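Local coordinates for topoisomerase I-like protein (Leishmania donovani, PDB 2B9S), which probably forms the large subunit of a heterodimeric type IB topoisomerase, which relaxes supercoiled DNA by transiently nicking and resealing one strand, at residues R156-G161 and N225-M230; L25-V30 and T213-W218. All blocks are in the same frame, centred on the assembly; numbering follows the deposited sequence.

Interaction 1 of 2, residues R156-G161 and N225-M230. With nucleotides of chain A; nucleotides of chain C.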
loop_
_atom_site.group_PDB
_atom_site.type_symbol
_atom_site.label_atom_id
_atom_site.label_comp_id
_atom_site.label_asym_id
_atom_site.label_seq_id
_atom_site.Cartn_x
_atom_site.Cartn_y
_atom_site.Cartn_z
ATOM N N ARG D 156 6.574 -3.240 15.553
ATOM C CA ARG D 156 5.513 -2.881 16.510
ATOM C C ARG D 156 4.161 -3.394 16.043
ATOM O O ARG D 156 3.616 -2.896 15.054
ATOM C CB ARG D 156 5.417 -1.371 16.689
ATOM C CG ARG D 156 6.552 -0.760 17.425
ATOM C CD ARG D 156 6.242 0.681 17.741
ATOM N NE ARG D 156 7.422 1.488 17.486
ATOM C CZ ARG D 156 8.270 1.891 18.426
ATOM N NH1 ARG D 156 8.049 1.575 19.709
ATOM N NH2 ARG D 156 9.325 2.619 18.075
ATOM N N VAL D 157 3.632 -4.377 16.762
ATOM C CA VAL D 157 2.321 -4.951 16.493
ATOM C C VAL D 157 1.245 -3.857 16.518
ATOM O O VAL D 157 1.224 -3.002 17.425
ATOM C CB VAL D 157 1.965 -6.065 17.517
ATOM C CG1 VAL D 157 0.584 -6.653 17.227
ATOM C CG2 VAL D 157 3.007 -7.149 17.501
ATOM N N GLU D 158 0.371 -3.891 15.508
ATOM C CA GLU D 158 -0.704 -2.908 15.349
ATOM C C GLU D 158 -1.542 -2.894 16.605
ATOM O O GLU D 158 -2.005 -3.971 17.039
ATOM C CB GLU D 158 -1.597 -3.258 14.154
ATOM C CG GLU D 158 -0.893 -3.136 12.836
ATOM C CD GLU D 158 -1.792 -3.463 11.652
ATOM O OE1 GLU D 158 -3.036 -3.382 11.781
ATOM O OE2 GLU D 158 -1.243 -3.811 10.589
ATOM N N PRO D 159 -1.721 -1.694 17.212
ATOM C CA PRO D 159 -2.660 -1.620 18.316
ATOM C C PRO D 159 -4.125 -1.752 17.851
ATOM O O PRO D 159 -4.447 -1.466 16.686
ATOM C CB PRO D 159 -2.366 -0.250 18.958
ATOM C CG PRO D 159 -1.665 0.547 17.907
ATOM C CD PRO D 159 -1.030 -0.411 16.959
ATOM N N PRO D 160 -5.003 -2.211 18.752
ATOM C CA PRO D 160 -6.426 -2.311 18.438
ATOM C C PRO D 160 -7.052 -0.949 18.083
ATOM O O PRO D 160 -6.583 0.108 18.524
ATOM C CB PRO D 160 -7.052 -2.884 19.717
ATOM C CG PRO D 160 -5.976 -2.792 20.803
ATOM C CD PRO D 160 -4.661 -2.694 20.106
ATOM N N GLY D 161 -8.110 -0.977 17.284
ATOM C CA GLY D 161 -8.752 0.267 16.929
ATOM C C GLY D 161 -9.952 0.037 16.060
ATOM O O GLY D 161 -10.211 -1.086 15.630
ATOM N N ASN D 225 -7.339 -10.718 7.037
ATOM C CA ASN D 225 -6.178 -10.392 6.223
ATOM C C ASN D 225 -4.870 -10.697 6.948
ATOM O O ASN D 225 -4.671 -10.294 8.113
ATOM C CB ASN D 225 -6.205 -8.902 5.847
ATOM C CG ASN D 225 -7.195 -8.589 4.730
ATOM O OD1 ASN D 225 -7.578 -9.467 3.960
ATOM N ND2 ASN D 225 -7.603 -7.337 4.643
ATOM N N MET D 226 -3.976 -11.383 6.252
ATOM C CA MET D 226 -2.668 -11.720 6.801
ATOM C C MET D 226 -1.720 -10.510 6.828
ATOM O O MET D 226 -1.538 -9.831 5.813
ATOM C CB MET D 226 -2.063 -12.894 6.037
ATOM C CG MET D 226 -2.924 -14.172 6.120
ATOM S SD MET D 226 -2.420 -15.511 4.995
ATOM C CE MET D 226 -1.131 -16.223 6.001
ATOM N N LYS D 227 -1.157 -10.246 8.016
ATOM C CA LYS D 227 -0.210 -9.150 8.276
ATOM C C LYS D 227 1.197 -9.709 8.587
ATOM O O LYS D 227 1.347 -10.722 9.272
ATOM C CB LYS D 227 -0.690 -8.301 9.465
ATOM C CG LYS D 227 -2.067 -7.616 9.332
ATOM C CD LYS D 227 -2.059 -6.552 8.228
ATOM C CE LYS D 227 -3.364 -5.764 8.165
ATOM N NZ LYS D 227 -3.557 -4.871 9.349
ATOM N N TYR D 228 2.226 -9.039 8.093
ATOM C CA TYR D 228 3.590 -9.548 8.217
ATOM C C TYR D 228 4.532 -8.503 8.712
ATOM O O TYR D 228 4.464 -7.345 8.295
ATOM C CB TYR D 228 4.143 -9.999 6.876
ATOM C CG TYR D 228 3.331 -11.043 6.195
ATOM C CD1 TYR D 228 3.561 -12.389 6.443
ATOM C CD2 TYR D 228 2.349 -10.689 5.252
ATOM C CE1 TYR D 228 2.835 -13.338 5.825
ATOM C CE2 TYR D 228 1.606 -11.654 4.641
ATOM C CZ TYR D 228 1.860 -12.971 4.925
ATOM O OH TYR D 228 1.141 -13.945 4.287
ATOM N N VAL D 229 5.418 -8.931 9.602
ATOM C CA VAL D 229 6.610 -8.173 9.932
ATOM C C VAL D 229 7.681 -8.511 8.895
ATOM O O VAL D 229 8.061 -9.671 8.722
ATOM C CB VAL D 229 7.108 -8.502 11.340
ATOM C CG1 VAL D 229 8.349 -7.693 11.657
ATOM C CG2 VAL D 229 6.016 -8.243 12.363
ATOM N N MET D 230 8.139 -7.492 8.187
ATOM C CA MET D 230 9.144 -7.664 7.131
ATOM C C MET D 230 10.314 -6.670 7.298
ATOM O O MET D 230 10.258 -5.773 8.152
ATOM C CB MET D 230 8.461 -7.572 5.746
ATOM C CG MET D 230 7.624 -8.852 5.395
ATOM S SD MET D 230 7.039 -8.887 3.705
ATOM C CE MET D 230 5.965 -10.346 3.575
ATOM P P DA A 7 2.877 -17.200 3.550
ATOM O OP1 DA A 7 3.913 -18.240 3.748
ATOM O OP2 DA A 7 2.249 -16.499 4.688
ATOM O "O5'" DA A 7 3.500 -16.101 2.600
ATOM C "C5'" DA A 7 3.968 -16.448 1.322
ATOM C "C4'" DA A 7 4.368 -15.196 0.569
ATOM O "O4'" DA A 7 3.179 -14.641 -0.041
ATOM C "C3'" DA A 7 5.001 -14.046 1.362
ATOM O "O3'" DA A 7 5.873 -13.382 0.470
ATOM C "C2'" DA A 7 3.854 -13.095 1.567
ATOM C "C1'" DA A 7 3.184 -13.257 0.197
ATOM N N9 DA A 7 1.814 -12.734 0.161
ATOM C C8 DA A 7 0.909 -12.828 1.172
ATOM N N7 DA A 7 -0.224 -12.268 0.884
ATOM C C5 DA A 7 -0.063 -11.759 -0.373
ATOM C C6 DA A 7 -0.936 -11.052 -1.204
ATOM N N6 DA A 7 -2.185 -10.728 -0.832
ATOM N N1 DA A 7 -0.469 -10.680 -2.408
ATOM C C2 DA A 7 0.774 -11.035 -2.758
ATOM N N3 DA A 7 1.689 -11.688 -2.041
ATOM C C4 DA A 7 1.199 -12.031 -0.847
ATOM P P DT C 12 -0.604 0.920 12.961
ATOM O OP1 DT C 12 -1.641 0.932 14.010
ATOM O OP2 DT C 12 0.579 0.035 13.099
ATOM O "O5'" DT C 12 -1.339 0.586 11.586
ATOM C "C5'" DT C 12 -2.559 1.257 11.174
ATOM C "C4'" DT C 12 -2.858 0.872 9.742
ATOM O "O4'" DT C 12 -1.808 1.397 8.904
ATOM C "C3'" DT C 12 -2.922 -0.625 9.395
ATOM O "O3'" DT C 12 -3.959 -0.832 8.402
ATOM C "C2'" DT C 12 -1.576 -0.929 8.737
ATOM C "C1'" DT C 12 -1.480 0.390 7.988
ATOM N N1 DT C 12 -0.232 0.580 7.238
ATOM C C2 DT C 12 -0.285 1.331 6.087
ATOM O O2 DT C 12 -1.297 1.885 5.700
ATOM N N3 DT C 12 0.914 1.389 5.419
ATOM C C4 DT C 12 2.098 0.778 5.784
ATOM O O4 DT C 12 3.115 0.883 5.117
ATOM C C5 DT C 12 2.072 0.002 6.986
ATOM C C7 DT C 12 3.322 -0.602 7.554
ATOM C C6 DT C 12 0.926 -0.069 7.636
ATOM P P DA C 13 -5.365 -1.426 8.801
ATOM O OP1 DA C 13 -5.846 -0.839 10.063
ATOM O OP2 DA C 13 -5.280 -2.869 8.666
ATOM O "O5'" DA C 13 -6.263 -0.879 7.581
ATOM C "C5'" DA C 13 -6.390 0.519 7.306
ATOM C "C4'" DA C 13 -6.319 0.723 5.806
ATOM O "O4'" DA C 13 -4.950 0.699 5.335
ATOM C "C3'" DA C 13 -7.045 -0.332 4.978
ATOM O "O3'" DA C 13 -7.819 0.407 4.081
ATOM C "C2'" DA C 13 -5.917 -1.194 4.348
ATOM C "C1'" DA C 13 -4.816 -0.149 4.197
ATOM N N9 DA C 13 -3.460 -0.699 4.226
ATOM C C8 DA C 13 -2.940 -1.442 5.260
ATOM N N7 DA C 13 -1.714 -1.835 5.051
ATOM C C5 DA C 13 -1.394 -1.276 3.812
ATOM C C6 DA C 13 -0.212 -1.331 3.024
ATOM N N6 DA C 13 0.901 -1.948 3.424
ATOM N N1 DA C 13 -0.213 -0.713 1.828
ATOM C C2 DA C 13 -1.336 -0.055 1.434
ATOM N N3 DA C 13 -2.503 0.057 2.082
ATOM C C4 DA C 13 -2.471 -0.583 3.275
#
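Glu158 and Lys227 meet in a salt bridge, the one direct side-chain contact between the loop 156-161 and the strand segment 225-230. Lys227 NZ donates to Glu158 OE2 at 2.8 Å, received on the syn lone pair of that oxygen, and the two side chains cross at about a right angle. The lysine chain is bent twice, at chi2 (-66°) and again at chi4 (69°), which brings its ammonium across to a carboxylate held out on an extended chain. Glu158 OE1 has a further salt bridge, to Lys176, so the carboxylate sits between two lysines and is probably kept ionised.

Hydrogen bonds to DNA phosphates form the second group. Lys227 NZ also donates to OP2 of DA13 of chain C at 2.7 Å, so one ammonium bridges a protein carboxylate and a backbone phosphate. From the next position of the strand, Tyr228 OH donates to OP2 of DA7 of chain A at 2.8 Å, and this phosphate oxygen lies at the ring edge, in the ring plane.

Packing against nucleotides is the third kind. Glu158 OE2 lies 3.4 Å from C2' of DT12 of chain C, while Pro159 CD approaches OP1 of the same nucleotide at 3.3 Å. Met226 CE comes to 3.6 Å from OP2 of DA7 of chain A.

Alternation along the strand 226-229 thus sends Lys227 and Tyr228 to different DNA strands. Hydrogen bonds from a strand to phosphates, with a loop packed on the sugar-phosphate backbone, are consistent with the largely sequence-independent DNA binding of type IB topoisomerases, whose protein clamp encloses the duplex.

Interaction 2 of 2, residues L25-V30 and T213-W218. With nucleotides of chain A.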
loop_
_atom_site.group_PDB
_atom_site.type_symbol
_atom_site.label_atom_id
_atom_site.label_comp_id
_atom_site.label_asym_id
_atom_site.label_seq_id
_atom_site.Cartn_x
_atom_site.Cartn_y
_atom_site.Cartn_z
ATOM N N LEU D 25 18.619 -16.888 9.825
ATOM C CA LEU D 25 17.800 -15.779 10.243
ATOM C C LEU D 25 17.642 -15.752 11.757
ATOM O O LEU D 25 17.159 -16.702 12.355
ATOM C CB LEU D 25 16.430 -15.834 9.529
ATOM C CG LEU D 25 15.407 -14.718 9.710
ATOM C CD1 LEU D 25 15.999 -13.318 9.466
ATOM C CD2 LEU D 25 14.204 -15.006 8.808
ATOM N N ALA D 26 18.047 -14.642 12.354
ATOM C CA ALA D 26 17.922 -14.409 13.778
ATOM C C ALA D 26 17.236 -13.068 14.043
ATOM O O ALA D 26 17.566 -12.052 13.422
ATOM C CB ALA D 26 19.311 -14.433 14.443
ATOM N N HIS D 27 16.291 -13.057 14.979
ATOM C CA HIS D 27 15.586 -11.824 15.344
ATOM C C HIS D 27 14.928 -12.008 16.693
ATOM O O HIS D 27 14.816 -13.123 17.186
ATOM C CB HIS D 27 14.555 -11.406 14.262
ATOM C CG HIS D 27 13.446 -12.397 14.062
ATOM N ND1 HIS D 27 12.287 -12.385 14.814
ATOM C CD2 HIS D 27 13.327 -13.437 13.199
ATOM C CE1 HIS D 27 11.508 -13.381 14.428
ATOM N NE2 HIS D 27 12.113 -14.030 13.447
ATOM N N ASN D 28 14.486 -10.901 17.275
ATOM C CA ASN D 28 13.909 -10.882 18.617
ATOM C C ASN D 28 12.379 -10.800 18.697
ATOM O O ASN D 28 11.841 -10.495 19.758
ATOM C CB ASN D 28 14.513 -9.704 19.389
ATOM C CG ASN D 28 16.005 -9.862 19.607
ATOM O OD1 ASN D 28 16.464 -10.917 20.038
ATOM N ND2 ASN D 28 16.759 -8.825 19.317
ATOM N N GLY D 29 11.694 -11.060 17.582
ATOM C CA GLY D 29 10.230 -11.042 17.545
ATOM C C GLY D 29 9.659 -9.642 17.460
ATOM O O GLY D 29 10.207 -8.772 16.788
ATOM N N VAL D 30 8.573 -9.416 18.183
ATOM C CA VAL D 30 7.745 -8.228 17.987
ATOM C C VAL D 30 7.536 -7.417 19.256
ATOM O O VAL D 30 7.560 -7.966 20.353
ATOM C CB VAL D 30 6.369 -8.624 17.388
ATOM C CG1 VAL D 30 6.557 -9.193 15.965
ATOM C CG2 VAL D 30 5.632 -9.628 18.293
ATOM N N THR D 213 10.196 -14.296 3.390
ATOM C CA THR D 213 11.031 -13.151 3.811
ATOM C C THR D 213 10.496 -12.459 5.066
ATOM O O THR D 213 11.000 -11.397 5.471
ATOM C CB THR D 213 11.118 -12.037 2.730
ATOM O OG1 THR D 213 9.819 -11.457 2.527
ATOM C CG2 THR D 213 11.649 -12.546 1.421
ATOM N N TRP D 214 9.447 -13.031 5.657
ATOM C CA TRP D 214 8.804 -12.422 6.813
ATOM C C TRP D 214 9.260 -13.049 8.116
ATOM O O TRP D 214 9.629 -14.235 8.138
ATOM C CB TRP D 214 7.273 -12.466 6.689
ATOM C CG TRP D 214 6.617 -13.805 6.428
ATOM C CD1 TRP D 214 6.230 -14.305 5.205
ATOM C CD2 TRP D 214 6.159 -14.766 7.413
ATOM N NE1 TRP D 214 5.608 -15.525 5.376
ATOM C CE2 TRP D 214 5.544 -15.819 6.714
ATOM C CE3 TRP D 214 6.223 -14.833 8.807
ATOM C CZ2 TRP D 214 5.009 -16.931 7.361
ATOM C CZ3 TRP D 214 5.689 -15.928 9.449
ATOM C CH2 TRP D 214 5.080 -16.960 8.732
ATOM N N LEU D 215 9.236 -12.252 9.193
ATOM C CA LEU D 215 9.727 -12.702 10.498
ATOM C C LEU D 215 8.583 -13.091 11.427
ATOM O O LEU D 215 8.763 -13.866 12.385
ATOM C CB LEU D 215 10.585 -11.616 11.182
ATOM C CG LEU D 215 11.588 -10.817 10.349
ATOM C CD1 LEU D 215 12.440 -9.834 11.208
ATOM C CD2 LEU D 215 12.470 -11.713 9.506
ATOM N N ALA D 216 7.409 -12.532 11.165
ATOM C CA ALA D 216 6.218 -12.836 11.945
ATOM C C ALA D 216 4.955 -12.542 11.127
ATOM O O ALA D 216 4.992 -11.747 10.178
ATOM C CB ALA D 216 6.233 -12.056 13.287
ATOM N N MET D 217 3.848 -13.191 11.502
ATOM C CA MET D 217 2.575 -13.106 10.777
ATOM C C MET D 217 1.441 -13.264 11.774
ATOM O O MET D 217 1.542 -14.039 12.722
ATOM C CB MET D 217 2.495 -14.202 9.697
ATOM C CG MET D 217 1.209 -14.251 8.843
ATOM S SD MET D 217 -0.234 -15.117 9.564
ATOM C CE MET D 217 0.286 -16.828 9.496
ATOM N N TRP D 218 0.370 -12.499 11.578
ATOM C CA TRP D 218 -0.882 -12.758 12.277
ATOM C C TRP D 218 -2.048 -12.522 11.328
ATOM O O TRP D 218 -1.905 -11.939 10.253
ATOM C CB TRP D 218 -1.019 -11.954 13.567
ATOM C CG TRP D 218 -1.270 -10.517 13.352
ATOM C CD1 TRP D 218 -2.488 -9.904 13.255
ATOM C CD2 TRP D 218 -0.284 -9.486 13.195
ATOM N NE1 TRP D 218 -2.326 -8.561 13.037
ATOM C CE2 TRP D 218 -0.984 -8.272 12.990
ATOM C CE3 TRP D 218 1.127 -9.472 13.200
ATOM C CZ2 TRP D 218 -0.328 -7.042 12.805
ATOM C CZ3 TRP D 218 1.784 -8.238 13.006
ATOM C CH2 TRP D 218 1.042 -7.041 12.806
ATOM P P DC A 8 7.462 -13.407 0.535
ATOM O OP1 DC A 8 7.931 -14.513 -0.276
ATOM O OP2 DC A 8 7.907 -13.335 1.957
ATOM O "O5'" DC A 8 7.783 -11.918 0.040
ATOM C "C5'" DC A 8 7.775 -11.450 -1.251
ATOM C "C4'" DC A 8 6.701 -10.382 -1.529
ATOM O "O4'" DC A 8 5.413 -10.629 -0.932
ATOM C "C3'" DC A 8 6.922 -8.920 -1.199
ATOM O "O3'" DC A 8 7.979 -8.395 -2.020
ATOM C "C2'" DC A 8 5.563 -8.393 -1.670
ATOM C "C1'" DC A 8 4.624 -9.590 -1.483
ATOM N N1 DC A 8 3.454 -9.251 -0.601
ATOM C C2 DC A 8 2.365 -8.583 -1.187
ATOM O O2 DC A 8 2.397 -8.317 -2.397
ATOM N N3 DC A 8 1.302 -8.251 -0.414
ATOM C C4 DC A 8 1.296 -8.552 0.892
ATOM N N4 DC A 8 0.206 -8.198 1.583
ATOM C C5 DC A 8 2.406 -9.223 1.528
ATOM C C6 DC A 8 3.463 -9.544 0.746
ATOM P P DA A 7 2.877 -17.200 3.550
ATOM O OP1 DA A 7 3.913 -18.240 3.748
ATOM O OP2 DA A 7 2.249 -16.499 4.688
ATOM O "O5'" DA A 7 3.500 -16.101 2.600
ATOM C "C5'" DA A 7 3.968 -16.448 1.322
ATOM C "C4'" DA A 7 4.368 -15.196 0.569
ATOM O "O4'" DA A 7 3.179 -14.641 -0.041
ATOM C "C3'" DA A 7 5.001 -14.046 1.362
ATOM O "O3'" DA A 7 5.873 -13.382 0.470
ATOM C "C2'" DA A 7 3.854 -13.095 1.567
ATOM C "C1'" DA A 7 3.184 -13.257 0.197
ATOM N N9 DA A 7 1.814 -12.734 0.161
ATOM C C8 DA A 7 0.909 -12.828 1.172
ATOM N N7 DA A 7 -0.224 -12.268 0.884
ATOM C C5 DA A 7 -0.063 -11.759 -0.373
ATOM C C6 DA A 7 -0.936 -11.052 -1.204
ATOM N N6 DA A 7 -2.185 -10.728 -0.832
ATOM N N1 DA A 7 -0.469 -10.680 -2.408
ATOM C C2 DA A 7 0.774 -11.035 -2.758
ATOM N N3 DA A 7 1.689 -11.688 -2.041
ATOM C C4 DA A 7 1.199 -12.031 -0.847
#
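With chi1 at 63°, the His27 imidazole is tucked between its own backbone N and carbonyl carbon, while Leu215 has CG beside its backbone N (chi1 -42°) and opposite its carbonyl carbon. These two settings bring the imidazole and the leucine together as side chains running past each other in opposite directions. Leu215 CB sits over the ring face in a CH-pi contact, 3.7 Å from the His27 ring centroid and only 13° off the ring normal. The leucine branches divide the work: CD1 lies against His27 CB and CG, whereas CD2 meets Leu25 CD2 at 3.8 Å.

Rotation of the imidazole is fixed at both nitrogens. Gly29 N donates to His27 ND1 at 3.1 Å, with the donor near the ring plane, and NE2 is hydrogen-bonded to the carbonyl oxygen of Asn187, which implies that NE2 carries a proton. The buried ring is therefore satisfied on both sides.

Here two sheets of the DNA-binding region are packed together: strand 25-26 is an outer strand of the antiparallel sheet with 142-145 and 148-151, and strand 216-219 lies inside the mixed sheet, between 185-187 and 226-229. The seam continues at Val30, whose CG1 touches Ala216 CB at 3.9 Å, and Cys143 of the first sheet touches both His27 and Leu215.

On the DNA side, Thr213 grips one phosphate oxygen twice. Its N reaches OP2 of DC8 of chain A at 2.9 Å, and Thr213 OG1 donates to that same OP2 at 2.7 Å. Trp214 presents its indole edge to the neighbouring phosphate group, with NE1 3.5 Å from O5' of DA7 of chain A.

Interactions 1 and 2 lie 12 Å apart between centres and share one sheet, in which 216-219 and 226-229 are consecutive antiparallel strands. Two probable backbone hydrogen bonds join them: Lys227 N to Trp218 O and Leu215 N to Val229 O, each 2.9 Å. Side chains meet as well, with Tyr228 CD1 3.4 Å from Trp214 CG and the ring planes inclined at about 50°. This aromatic pair turns ring edges toward the phosphate group of DA7 of chain A, so both contacts address consecutive phosphates of that strand, while Lys227 reaches chain C. Neither interaction includes the vanadate-binding residues Arg290, Lys328, Arg386 and His429; their hydrogen bonds to DNA given here go to backbone phosphates.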